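PDB 3C1L: putative antioxidant defense protein Mlr4105 from Mesorhizobium loti, which probably has peroxiredoxin activity and so acts in removing peroxides, as an AhpD-like member of the carboxymuconolactone decarboxylase family. Local coordinates for residues L31-N36 with R178-Y183; I73-S78 with M106-F111; N81-C86 with M167-A172; K67-M72 with P118-M123; D57-E62 with A159-F164. One frame throughout, in Å; residues are numbered along the deposited sequence. Where two conformers were deposited one is given.

Contact 1 (L31-N36 with R178-Y183)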
# COMPACT_ATOMS: atom_id res chain seq x y z
N LEU B 31 32.68 -13.39 -21.13
CA LEU B 31 31.45 -12.65 -21.43
C LEU B 31 31.60 -11.47 -22.40
O LEU B 31 30.59 -10.93 -22.83
CB LEU B 31 30.85 -12.07 -20.14
CG LEU B 31 30.97 -12.73 -18.76
CD1 LEU B 31 30.81 -11.68 -17.66
CD2 LEU B 31 29.93 -13.82 -18.58
N GLY B 32 32.81 -11.02 -22.67
CA GLY B 32 33.00 -9.83 -23.52
C GLY B 32 32.72 -8.51 -22.83
O GLY B 32 32.65 -7.47 -23.48
N LEU B 33 32.52 -8.58 -21.51
CA LEU B 33 32.38 -7.40 -20.67
C LEU B 33 32.74 -7.77 -19.25
O LEU B 33 32.67 -8.94 -18.87
CB LEU B 33 30.95 -6.82 -20.71
CG LEU B 33 29.74 -7.76 -20.51
CD1 LEU B 33 29.42 -8.07 -19.07
CD2 LEU B 33 28.53 -7.13 -21.10
N VAL B 34 33.12 -6.76 -18.46
CA VAL B 34 33.17 -6.90 -17.02
C VAL B 34 31.89 -6.27 -16.47
O VAL B 34 31.69 -5.07 -16.62
CB VAL B 34 34.45 -6.27 -16.42
CG1 VAL B 34 34.46 -6.40 -14.89
CG2 VAL B 34 35.67 -6.94 -16.99
N PRO B 35 30.99 -7.10 -15.87
CA PRO B 35 29.75 -6.61 -15.29
C PRO B 35 29.98 -5.47 -14.31
O PRO B 35 30.85 -5.54 -13.47
CB PRO B 35 29.14 -7.87 -14.61
CG PRO B 35 29.70 -8.98 -15.39
CD PRO B 35 31.08 -8.56 -15.76
N ASN B 36 29.24 -4.39 -14.48
CA ASN B 36 29.45 -3.21 -13.67
C ASN B 36 29.36 -3.45 -12.18
O ASN B 36 30.02 -2.75 -11.43
CB ASN B 36 28.52 -2.07 -14.11
CG ASN B 36 29.07 -1.34 -15.32
OD1 ASN B 36 30.20 -1.61 -15.77
ND2 ASN B 36 28.31 -0.40 -15.83
N ARG B 178 24.66 1.41 -12.45
CA ARG B 178 24.40 1.48 -13.89
C ARG B 178 24.80 0.20 -14.61
O ARG B 178 25.96 -0.15 -14.61
CB ARG B 178 25.16 2.66 -14.50
CG ARG B 178 24.75 4.01 -13.92
CD ARG B 178 23.27 4.08 -13.98
NE ARG B 178 22.71 5.39 -13.78
CZ ARG B 178 21.68 5.88 -14.47
NH1 ARG B 178 21.13 5.18 -15.47
NH2 ARG B 178 21.23 7.09 -14.17
N PRO B 179 23.84 -0.48 -15.25
CA PRO B 179 24.16 -1.72 -15.93
C PRO B 179 25.00 -1.45 -17.17
O PRO B 179 24.92 -0.36 -17.74
CB PRO B 179 22.78 -2.27 -16.32
CG PRO B 179 21.92 -1.07 -16.50
CD PRO B 179 22.52 0.04 -15.65
N ASN B 180 25.75 -2.43 -17.64
CA ASN B 180 26.56 -2.23 -18.85
C ASN B 180 25.68 -1.95 -20.07
O ASN B 180 24.69 -2.64 -20.31
CB ASN B 180 27.42 -3.45 -19.15
CG ASN B 180 28.29 -3.86 -17.98
OD1 ASN B 180 27.77 -4.17 -16.94
ND2 ASN B 180 29.62 -3.84 -18.16
N ASP B 181 26.08 -0.98 -20.88
CA ASP B 181 25.30 -0.54 -22.03
C ASP B 181 25.06 -1.73 -22.98
O ASP B 181 24.04 -1.75 -23.68
CB ASP B 181 26.01 0.63 -22.74
CG ASP B 181 25.13 1.31 -23.84
OD1 ASP B 181 23.95 1.69 -23.55
OD2 ASP B 181 25.63 1.48 -24.98
N GLU B 182 25.98 -2.69 -22.98
CA GLU B 182 26.02 -3.79 -23.95
C GLU B 182 24.90 -4.81 -23.75
O GLU B 182 24.54 -5.51 -24.69
CB GLU B 182 27.36 -4.54 -23.87
CG GLU B 182 28.55 -3.80 -24.46
CD GLU B 182 29.27 -2.85 -23.52
OE1 GLU B 182 28.83 -2.63 -22.36
OE2 GLU B 182 30.31 -2.31 -23.96
N TYR B 183 24.39 -4.90 -22.54
CA TYR B 183 23.26 -5.77 -22.23
C TYR B 183 22.04 -5.50 -23.11
O TYR B 183 21.35 -6.40 -23.52
CB TYR B 183 22.86 -5.58 -20.78
CG TYR B 183 23.77 -6.23 -19.76
CD1 TYR B 183 24.04 -7.60 -19.82
CD2 TYR B 183 24.25 -5.52 -18.67
CE1 TYR B 183 24.83 -8.22 -18.86
CE2 TYR B 183 25.06 -6.13 -17.72
CZ TYR B 183 25.34 -7.48 -17.82
OH TYR B 183 26.12 -8.11 -16.88
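N180 and N36 join two loops, the turn that leads into helix 36-40 and the tail that follows helix 152-175. The carboxamide of N180 spans P35. Its ND2 donates to V34 O over 2.9 Å, arriving from above that carbonyl plane. Its OD1 accepts from N36 N at 2.9 Å, on a lone pair in the carbonyl plane. N36 N lies in the first helical turn, where an NH has no acceptor within its own helix. N36 repays the tail. Its ND2 meets R178 O at 2.7 Å and 170°, with the acceptor in the N36 amide plane. The other end of that amide, OD1, takes K39 NZ, which also reaches V34 O. Apolar groups close one side. L33 CG stands between its backbone N and carbonyl carbon (chi1 49°), and CD2 lies over one face of the Y183 ring. Y183 OH comes within 3.8 Å of P35 CB. A leucine in place of N180 would probably leave both V34 O and N36 N without their partner in the tail. All three bonds across the contact use asparagine amides and no ionic group, so the join itself is probably little affected by pH.

Contact 2 (I73-S78 with M106-F111)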
# COMPACT_ATOMS: atom_id res chain seq x y z
N ILE B 73 13.22 -15.83 -11.54
CA ILE B 73 12.91 -15.29 -10.22
C ILE B 73 13.56 -13.93 -10.10
O ILE B 73 12.94 -13.01 -9.65
CB ILE B 73 13.35 -16.23 -9.07
CG1 ILE B 73 12.58 -17.58 -9.11
CG2 ILE B 73 13.15 -15.54 -7.71
CD1 ILE B 73 13.29 -18.61 -8.30
N ALA B 74 14.83 -13.80 -10.54
CA ALA B 74 15.57 -12.53 -10.44
C ALA B 74 14.81 -11.40 -11.10
O ALA B 74 14.60 -10.31 -10.53
CB ALA B 74 16.97 -12.70 -11.08
N VAL B 75 14.37 -11.66 -12.33
CA VAL B 75 13.67 -10.66 -13.10
C VAL B 75 12.23 -10.32 -12.56
O VAL B 75 11.81 -9.17 -12.62
CB VAL B 75 13.60 -11.06 -14.59
CG1 VAL B 75 12.79 -10.02 -15.34
CG2 VAL B 75 15.03 -11.22 -15.21
N ALA B 76 11.48 -11.32 -12.09
CA ALA B 76 10.16 -11.06 -11.52
C ALA B 76 10.24 -10.18 -10.30
O ALA B 76 9.44 -9.24 -10.14
CB ALA B 76 9.44 -12.35 -11.21
N VAL B 77 11.20 -10.46 -9.42
CA VAL B 77 11.42 -9.66 -8.25
C VAL B 77 11.88 -8.23 -8.61
O VAL B 77 11.36 -7.27 -8.10
CB VAL B 77 12.49 -10.27 -7.35
CG1 VAL B 77 12.92 -9.23 -6.25
CG2 VAL B 77 12.02 -11.57 -6.82
N SER B 78 12.85 -8.13 -9.51
CA SER B 78 13.36 -6.87 -10.04
C SER B 78 12.31 -6.00 -10.75
O SER B 78 12.41 -4.75 -10.74
CB SER B 78 14.51 -7.15 -11.02
OG SER B 78 15.59 -7.78 -10.37
N MSE B 106 8.43 -10.28 -21.41
CA MSE B 106 7.30 -10.59 -20.51
C MSE B 106 7.67 -10.65 -19.05
O MSE B 106 6.92 -10.17 -18.19
CB MSE B 106 6.64 -11.90 -20.89
CG MSE B 106 5.95 -11.82 -22.23
SE MSE B 106 5.29 -13.52 -22.90
CE MSE B 106 4.35 -12.84 -24.45
N LEU B 107 8.81 -11.24 -18.73
CA LEU B 107 9.22 -11.32 -17.34
C LEU B 107 9.54 -9.92 -16.78
O LEU B 107 9.24 -9.61 -15.61
CB LEU B 107 10.40 -12.24 -17.20
CG LEU B 107 10.08 -13.73 -17.02
CD1 LEU B 107 8.85 -14.21 -17.80
CD2 LEU B 107 11.29 -14.42 -17.46
N VAL B 108 10.17 -9.09 -17.60
CA VAL B 108 10.49 -7.69 -17.21
C VAL B 108 9.19 -6.90 -17.00
O VAL B 108 9.08 -6.09 -16.07
CB VAL B 108 11.43 -6.97 -18.27
CG1 VAL B 108 11.60 -5.50 -17.95
CG2 VAL B 108 12.80 -7.69 -18.38
N MSE B 109 8.18 -7.16 -17.83
CA MSE B 109 6.96 -6.34 -17.85
C MSE B 109 5.87 -6.90 -16.95
O MSE B 109 5.32 -6.18 -16.13
CB MSE B 109 6.46 -6.22 -19.28
CG MSE B 109 7.40 -5.41 -20.19
SE MSE B 109 7.08 -5.56 -22.06
CE MSE B 109 8.28 -4.20 -22.74
N ASN B 110 5.55 -8.18 -17.11
CA ASN B 110 4.52 -8.86 -16.32
C ASN B 110 4.52 -10.29 -16.73
O ASN B 110 4.05 -10.65 -17.80
CB ASN B 110 3.12 -8.27 -16.56
CG ASN B 110 2.13 -8.66 -15.49
OD1 ASN B 110 2.15 -9.77 -14.97
ND2 ASN B 110 1.23 -7.72 -15.18
N PHE B 111 5.10 -11.11 -15.86
CA PHE B 111 5.22 -12.55 -16.08
C PHE B 111 3.90 -13.28 -16.24
O PHE B 111 3.87 -14.38 -16.78
CB PHE B 111 6.02 -13.18 -14.94
CG PHE B 111 5.24 -13.35 -13.67
CD1 PHE B 111 4.38 -14.41 -13.52
CD2 PHE B 111 5.34 -12.43 -12.64
CE1 PHE B 111 3.64 -14.57 -12.38
CE2 PHE B 111 4.60 -12.60 -11.50
CZ PHE B 111 3.75 -13.66 -11.36
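V75 is the first residue of 73-78 to touch 106-111. Its CG1 is anti to the backbone N (chi1 177°), and this carries the methyl to the facing helix. There it rests on the backbone where L107 joins V108, 3.6 Å from V108 N. It also lies 3.8 Å from L107 CB. V108 points its CB away, but its CG2, set beside its own backbone N, still comes within 3.8 Å of V75 CG1. A76 follows with a single methyl. Its CB meets F111 CD2 obliquely at 4.3 Å, and the chains draw close here, with A76 CA 5.9 Å from L107 CA. The F111 ring is also packed against L124 and V128 of helix 118-132. V77 turns to helix 152-175 instead. S78 ends the segment with OG bonded back to A74 O at 2.7 Å. S78 N reaches the same oxygen from the opposite face of its plane. Beyond the other helix lies the second subunit, whose M109 packs on V108. No hydrogen bond links the two segments. Their join is one of methyl groups and backbone in a buried place, so it rests on fit and the exclusion of water.

Contact 3 (N81-C86 with M167-A172)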
# COMPACT_ATOMS: atom_id res chain seq x y z
N ASN B 81 10.21 -4.32 -8.00
CA ASN B 81 10.95 -3.26 -7.32
C ASN B 81 11.47 -2.21 -8.29
O ASN B 81 12.10 -1.24 -7.88
CB ASN B 81 12.11 -3.83 -6.51
CG ASN B 81 11.66 -4.72 -5.34
OD1 ASN B 81 10.63 -4.48 -4.67
ND2 ASN B 81 12.48 -5.70 -5.03
N HIS B 82 11.17 -2.37 -9.56
CA HIS B 82 11.56 -1.43 -10.60
C HIS B 82 13.07 -1.18 -10.62
O HIS B 82 13.50 -0.05 -10.69
CB HIS B 82 10.76 -0.11 -10.51
CG HIS B 82 9.29 -0.26 -10.79
ND1 HIS B 82 8.79 -0.59 -12.04
CD2 HIS B 82 8.22 -0.17 -9.97
CE1 HIS B 82 7.47 -0.64 -11.97
NE2 HIS B 82 7.10 -0.39 -10.73
N CYS B 83 13.86 -2.25 -10.59
CA CYS B 83 15.30 -2.14 -10.59
C CYS B 83 15.89 -2.13 -12.00
O CYS B 83 15.96 -3.16 -12.63
CB CYS B 83 15.95 -3.29 -9.82
SG CYS B 83 17.80 -3.08 -9.72
N TYR B 84 16.35 -0.97 -12.44
CA TYR B 84 16.97 -0.81 -13.75
C TYR B 84 18.22 -1.69 -13.99
O TYR B 84 18.40 -2.26 -15.09
CB TYR B 84 17.35 0.64 -13.93
CG TYR B 84 18.04 0.92 -15.22
CD1 TYR B 84 17.48 0.51 -16.42
CD2 TYR B 84 19.26 1.60 -15.25
CE1 TYR B 84 18.11 0.75 -17.62
CE2 TYR B 84 19.88 1.85 -16.44
CZ TYR B 84 19.30 1.44 -17.62
OH TYR B 84 19.94 1.69 -18.79
N TYR B 85 19.07 -1.82 -12.99
CA TYR B 85 20.29 -2.59 -13.12
C TYR B 85 19.92 -4.03 -13.43
O TYR B 85 20.40 -4.64 -14.42
CB TYR B 85 21.20 -2.52 -11.85
CG TYR B 85 22.53 -3.19 -12.15
CD1 TYR B 85 22.69 -4.57 -12.07
CD2 TYR B 85 23.59 -2.46 -12.62
CE1 TYR B 85 23.90 -5.18 -12.43
CE2 TYR B 85 24.81 -3.06 -12.97
CZ TYR B 85 24.95 -4.42 -12.89
OH TYR B 85 26.18 -4.97 -13.28
N CYS B 86 19.04 -4.55 -12.61
CA CYS B 86 18.77 -5.95 -12.60
C CYS B 86 17.86 -6.36 -13.69
O CYS B 86 18.05 -7.44 -14.25
CB CYS B 86 18.21 -6.38 -11.26
SG CYS B 86 19.46 -6.30 -9.93
N MSE B 167 17.76 -7.85 -1.94
CA MSE B 167 18.94 -7.16 -1.48
C MSE B 167 19.62 -6.41 -2.62
O MSE B 167 20.00 -5.27 -2.43
CB MSE B 167 19.95 -8.13 -0.81
CG MSE B 167 21.37 -7.58 -0.75
SE MSE B 167 22.57 -8.73 0.18
CE MSE B 167 23.84 -7.29 0.60
N SER B 168 19.83 -7.10 -3.73
CA SER B 168 20.54 -6.62 -4.90
C SER B 168 19.88 -5.38 -5.48
O SER B 168 20.57 -4.42 -5.89
CB SER B 168 20.54 -7.69 -6.03
OG SER B 168 21.29 -8.84 -5.71
N ASN B 169 18.55 -5.46 -5.61
CA ASN B 169 17.74 -4.34 -6.11
C ASN B 169 17.92 -3.10 -5.24
O ASN B 169 17.87 -1.99 -5.70
CB ASN B 169 16.22 -4.66 -6.08
CG ASN B 169 15.78 -5.73 -7.12
OD1 ASN B 169 14.66 -6.18 -7.05
ND2 ASN B 169 16.64 -6.11 -8.04
N ARG B 170 18.10 -3.31 -3.95
CA ARG B 170 18.18 -2.20 -3.00
C ARG B 170 19.58 -1.62 -3.03
O ARG B 170 19.74 -0.40 -2.97
CB ARG B 170 17.72 -2.65 -1.60
CG ARG B 170 16.21 -2.85 -1.57
CD ARG B 170 15.68 -3.33 -0.26
NE ARG B 170 14.20 -3.23 -0.18
CZ ARG B 170 13.34 -4.14 -0.63
NH1 ARG B 170 13.76 -5.25 -1.22
NH2 ARG B 170 12.04 -3.93 -0.51
N VAL B 171 20.60 -2.45 -3.16
CA VAL B 171 21.92 -1.90 -3.31
C VAL B 171 21.98 -1.03 -4.60
O VAL B 171 22.42 0.11 -4.53
CB VAL B 171 23.06 -2.97 -3.24
CG1 VAL B 171 24.44 -2.32 -3.58
CG2 VAL B 171 23.06 -3.63 -1.85
N ALA B 172 21.49 -1.54 -5.73
CA ALA B 172 21.51 -0.75 -7.00
C ALA B 172 20.64 0.53 -6.93
O ALA B 172 21.07 1.62 -7.35
CB ALA B 172 21.10 -1.67 -8.22
O HOH W 1 10.17 -5.31 -2.22
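The amides of N81 and N169 meet almost at a right angle, their planes 83° apart. N81 ND2 points its N-H at N169 OD1 over 3.0 Å. The bond is nearly straight, 168° at the hydrogen. It lies in the plane of both amides and uses a lone pair of the oxygen. N81 ND2 also donates to N166 OD1, one turn earlier on the same helix as N169. The far end of N81 is tied as well: a water sits 2.6 Å from N81 OD1 and 2.9 Å from R170 NH2. The extended R170 chain runs on to L130 and T131 of the fourth subunit, where it bonds backbone oxygens.

With OD1 so fixed, N169 turns ND2 the other way, toward two cysteines. It is bonded to S78 OG and lies 3.4 Å from C86 SG and 3.4 Å from C83 CB. C83 and C86 form the CxxC pair that in AhpD carries the redox-active thiols, and they probably play that part here. H82, with positive phi, closes the preceding helix in a Schellman motif, and C83 is the N-cap of helix 84-98. C83 SG stands anti to its own backbone N (chi1 -176°), which swings it over the helix start to accept from C86 N at 3.5 Å. The two sulfurs, C83 SG and C86 SG, are 3.6 Å apart, too far for a disulfide in this model. Beside them A172 CB touches Y85 CB at 3.7 Å. The Y85 ring leads away from there, and its OH is bonded to V37 N.

Contact 4 (K67-M72 with P118-M123)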
# COMPACT_ATOMS: atom_id res chain seq x y z
N LYS B 67 19.10 -22.93 -14.33
CA LYS B 67 19.65 -21.59 -14.27
C LYS B 67 18.61 -20.58 -14.76
O LYS B 67 18.58 -19.47 -14.29
CB LYS B 67 20.99 -21.46 -15.03
CG LYS B 67 22.09 -22.37 -14.47
CD LYS B 67 23.52 -22.06 -15.00
CE LYS B 67 23.54 -21.47 -16.41
NZ LYS B 67 24.93 -21.33 -17.00
N LEU B 68 17.75 -20.98 -15.71
CA LEU B 68 16.76 -20.09 -16.28
C LEU B 68 15.65 -19.78 -15.27
O LEU B 68 15.20 -18.64 -15.20
CB LEU B 68 16.20 -20.66 -17.60
CG LEU B 68 14.91 -20.04 -18.16
CD1 LEU B 68 15.14 -18.60 -18.64
CD2 LEU B 68 14.34 -20.86 -19.30
N ASP B 69 15.22 -20.77 -14.48
CA ASP B 69 14.25 -20.57 -13.40
C ASP B 69 14.68 -19.48 -12.43
O ASP B 69 13.89 -18.60 -12.03
CB ASP B 69 14.06 -21.85 -12.56
CG ASP B 69 13.24 -22.92 -13.25
OD1 ASP B 69 12.41 -22.65 -14.18
OD2 ASP B 69 13.43 -24.08 -12.85
N ARG B 70 15.94 -19.57 -12.02
CA ARG B 70 16.54 -18.60 -11.11
C ARG B 70 16.69 -17.19 -11.71
O ARG B 70 16.35 -16.23 -11.06
CB ARG B 70 17.86 -19.13 -10.55
CG ARG B 70 17.68 -20.33 -9.66
CD ARG B 70 18.99 -20.94 -9.28
NE ARG B 70 19.44 -21.96 -10.22
CZ ARG B 70 20.58 -22.61 -10.15
NH1 ARG B 70 21.50 -22.29 -9.26
NH2 ARG B 70 20.83 -23.57 -11.03
N GLU B 71 17.13 -17.09 -12.98
CA GLU B 71 17.06 -15.80 -13.70
C GLU B 71 15.62 -15.29 -13.83
O GLU B 71 15.40 -14.07 -13.87
CB GLU B 71 17.69 -15.90 -15.09
CG GLU B 71 19.17 -16.19 -15.09
CD GLU B 71 20.05 -14.99 -14.71
OE1 GLU B 71 19.51 -13.89 -14.42
OE2 GLU B 71 21.29 -15.14 -14.69
N MSE B 72 14.63 -16.18 -13.92
CA MSE B 72 13.20 -15.75 -13.95
C MSE B 72 12.76 -15.21 -12.62
O MSE B 72 12.02 -14.21 -12.56
CB MSE B 72 12.23 -16.89 -14.35
CG MSE B 72 12.18 -17.14 -15.85
SE MSE B 72 11.00 -18.64 -16.41
CE MSE B 72 9.57 -18.49 -15.22
N PRO B 118 2.47 -24.60 -14.56
CA PRO B 118 2.01 -24.50 -13.17
C PRO B 118 3.18 -24.40 -12.19
O PRO B 118 3.17 -23.57 -11.32
CB PRO B 118 1.22 -25.81 -12.96
CG PRO B 118 0.62 -26.05 -14.25
CD PRO B 118 1.70 -25.65 -15.27
N ARG B 119 4.23 -25.19 -12.42
CA ARG B 119 5.46 -25.14 -11.63
C ARG B 119 6.08 -23.73 -11.62
O ARG B 119 6.41 -23.17 -10.54
CB ARG B 119 6.45 -26.13 -12.21
CG ARG B 119 7.79 -26.22 -11.52
CD ARG B 119 8.75 -26.99 -12.39
NE ARG B 119 10.13 -26.60 -12.18
CZ ARG B 119 10.95 -27.15 -11.29
NH1 ARG B 119 10.55 -28.13 -10.49
NH2 ARG B 119 12.19 -26.71 -11.20
N GLN B 120 6.25 -23.15 -12.81
CA GLN B 120 6.85 -21.81 -12.93
C GLN B 120 5.97 -20.71 -12.34
O GLN B 120 6.47 -19.79 -11.69
CB GLN B 120 7.14 -21.48 -14.39
CG GLN B 120 8.26 -22.32 -15.01
CD GLN B 120 8.26 -22.23 -16.54
OE1 GLN B 120 7.21 -22.17 -17.19
NE2 GLN B 120 9.44 -22.25 -17.13
N THR B 121 4.67 -20.81 -12.57
CA THR B 121 3.69 -19.96 -11.93
C THR B 121 3.77 -20.04 -10.38
O THR B 121 3.77 -19.02 -9.73
CB THR B 121 2.27 -20.25 -12.44
OG1 THR B 121 2.25 -20.08 -13.86
CG2 THR B 121 1.20 -19.36 -11.80
N ALA B 122 3.81 -21.23 -9.81
CA ALA B 122 3.83 -21.36 -8.37
C ALA B 122 5.07 -20.71 -7.75
O ALA B 122 4.99 -20.07 -6.70
CB ALA B 122 3.69 -22.82 -7.95
N MSE B 123 6.20 -20.88 -8.43
CA MSE B 123 7.48 -20.36 -8.05
C MSE B 123 7.52 -18.83 -7.99
O MSE B 123 7.98 -18.23 -7.01
CB MSE B 123 8.49 -20.89 -9.09
CG MSE B 123 9.89 -20.37 -8.95
SE MSE B 123 11.01 -21.28 -10.24
CE MSE B 123 10.39 -20.27 -11.87
O HOH W 2 10.94 -24.98 -14.39
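D69 OD1 and R119 NE share a water, which donates to the aspartate at 2.8 Å and accepts from the arginine at 2.9 Å. Beside this bridge runs a direct salt bridge. R119 NH2 reaches D69 OD2 at 3.3 Å, a straight but weak bond of 170°. Water and carboxylate oxygen both lie in the guanidinium plane, at its edge, while the carboxylate itself is turned 41° from that plane. R119 gets there with CG anti to its backbone N and a chain extended as far as NE. Its NH2 has a second partner in G64 O. Replacing D69 by an alanine would probably leave R119 without its charged mate and the water without one of its two holders.

The contact pairs the first turns of helices 67-80 and 118-132 in this all-helical fold. The short axes run in broadly the same direction, 39° apart, and come no closer than 11.1 Å. Long flexible side chains span that distance. M123 SE lies 3.9 Å from D69 CB, crossing the aspartate side chain at about a right angle. Both selenomethionines bend at their last torsion, which brings M72 CE to 3.9 Å from M123 CE. M72 CE also touches Q120 CB at 3.9 Å, and these side chains too lie crosswise. The amide of Q120 turns back to its own helix start, where OE1 takes S117 N.

Contact 5 (D57-E62 with A159-F164)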
# COMPACT_ATOMS: atom_id res chain seq x y z
N ASP B 57 27.30 -19.50 -6.29
CA ASP B 57 26.56 -20.60 -5.68
C ASP B 57 25.08 -20.47 -5.99
O ASP B 57 24.43 -21.43 -6.38
CB ASP B 57 26.72 -20.63 -4.16
CG ASP B 57 26.07 -21.88 -3.56
OD1 ASP B 57 26.65 -22.95 -3.72
OD2 ASP B 57 24.99 -21.78 -2.93
N LEU B 58 24.56 -19.26 -5.80
CA LEU B 58 23.13 -19.00 -5.92
C LEU B 58 22.64 -19.26 -7.33
O LEU B 58 21.62 -19.93 -7.55
CB LEU B 58 22.85 -17.53 -5.55
CG LEU B 58 21.69 -17.13 -4.65
CD1 LEU B 58 20.55 -18.09 -4.80
CD2 LEU B 58 22.13 -17.00 -3.14
N MSE B 59 23.34 -18.69 -8.30
CA MSE B 59 22.79 -18.62 -9.67
C MSE B 59 23.25 -19.76 -10.55
O MSE B 59 22.55 -20.09 -11.51
CB MSE B 59 23.14 -17.30 -10.35
CG MSE B 59 22.45 -16.08 -9.77
SE MSE B 59 20.54 -16.16 -9.41
CE MSE B 59 19.84 -15.49 -11.12
N LEU B 60 24.39 -20.35 -10.20
CA LEU B 60 25.11 -21.35 -11.05
C LEU B 60 25.37 -22.71 -10.36
O LEU B 60 25.72 -23.69 -11.04
CB LEU B 60 26.45 -20.77 -11.57
CG LEU B 60 26.41 -19.44 -12.37
CD1 LEU B 60 27.82 -19.09 -12.85
CD2 LEU B 60 25.48 -19.44 -13.57
N GLY B 61 25.19 -22.79 -9.05
CA GLY B 61 25.50 -24.01 -8.33
C GLY B 61 24.42 -25.04 -8.59
O GLY B 61 23.45 -24.76 -9.27
N GLU B 62 24.60 -26.23 -8.05
CA GLU B 62 23.63 -27.30 -8.20
C GLU B 62 22.34 -26.85 -7.53
O GLU B 62 22.37 -26.16 -6.51
CB GLU B 62 24.13 -28.60 -7.58
CG GLU B 62 23.01 -29.57 -7.23
CD GLU B 62 23.53 -30.97 -6.95
OE1 GLU B 62 24.41 -31.43 -7.71
OE2 GLU B 62 23.05 -31.60 -5.99
N ALA B 159 13.43 -19.35 -2.27
CA ALA B 159 13.38 -18.30 -1.24
C ALA B 159 14.68 -17.50 -1.23
O ALA B 159 14.63 -16.31 -1.15
CB ALA B 159 13.07 -18.85 0.12
N SER B 160 15.82 -18.20 -1.33
CA SER B 160 17.15 -17.58 -1.39
C SER B 160 17.37 -16.70 -2.60
O SER B 160 18.00 -15.64 -2.53
CB SER B 160 18.23 -18.64 -1.41
OG SER B 160 18.42 -19.20 -0.13
N THR B 161 16.87 -17.17 -3.73
CA THR B 161 17.04 -16.47 -4.98
C THR B 161 16.22 -15.20 -4.88
O THR B 161 16.74 -14.12 -5.17
CB THR B 161 16.66 -17.32 -6.24
OG1 THR B 161 17.39 -18.59 -6.24
CG2 THR B 161 16.98 -16.55 -7.48
N ALA B 162 14.97 -15.33 -4.45
CA ALA B 162 14.07 -14.19 -4.37
C ALA B 162 14.58 -13.14 -3.33
O ALA B 162 14.66 -11.95 -3.61
CB ALA B 162 12.58 -14.67 -4.14
N ALA B 163 15.04 -13.65 -2.19
CA ALA B 163 15.66 -12.86 -1.12
C ALA B 163 16.86 -12.04 -1.59
O ALA B 163 16.94 -10.84 -1.33
CB ALA B 163 16.07 -13.78 0.06
N PHE B 164 17.78 -12.70 -2.29
CA PHE B 164 19.02 -12.10 -2.78
C PHE B 164 18.77 -10.95 -3.68
O PHE B 164 19.48 -9.96 -3.61
CB PHE B 164 19.82 -13.16 -3.57
CG PHE B 164 21.12 -12.68 -4.07
CD1 PHE B 164 22.23 -12.67 -3.24
CD2 PHE B 164 21.26 -12.27 -5.38
CE1 PHE B 164 23.48 -12.22 -3.75
CE2 PHE B 164 22.51 -11.83 -5.87
CZ PHE B 164 23.59 -11.81 -5.07
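L58 carries most of the apolar contact between the end of helix 45-60 and the middle of helix 152-175. Its two methyls divide the work. CD2 goes to the F164 ring and meets CD1 of that ring obliquely at 4.3 Å. CD1 lies along the opposing helix, 4.1 Å from S160 CB. Both torsions of L58 are off the staggered positions (chi1 -136°), so the exact placing of these methyls is less sure. The F164 ring is also packed by F51, I54 and Y55 of helix 45-60. M167 of the fourth subunit lies against both L58 and F164.

A second apolar touch is made by selenium. M59 points its CB across the line of contact, but its chain bends at chi2 (-46°) and again at chi3. This brings SE to 4.1 Å from T161 CG2. The two side chains cross at about a right angle.

Polar atoms are present but look elsewhere. T161 OG1 is only 3.5 Å from L58 CD1, a methyl, and its hydrogen bond goes to D157 O in its own helix. S160 OG is bonded in the same way to W156 O. On the other side, L58 O and G61 O accept from R70 NH1 of helix 67-80, where helix 45-60 ends.

No hydrogen bond or salt bridge crosses between the segments. The hydroxyls of S160 and T161 are satisfied within their own helix, so they can sit in a buried apolar seam without needing a partner across it.

How the contacts relate
Contact 1 closes the widest loop, from the turn after helix 18-31 to the tail after helix 152-175, and the other four nest inside it. Contact 5 comes next along the chain, tying helix 45-60 to helix 152-175. Contact 4 is nested in its loop and ties helix 67-80 to helix 118-132. Contact 2 lies within contact 4 and joins the same helix 67-80 to helix 101-109. Contact 3 joins the start of helix 84-98 to helix 152-175, and its segments cross those of contacts 2, 4 and 5. S78 links contacts 2 and 3, R70 links contacts 4 and 5, and Y85 packs on contact 1.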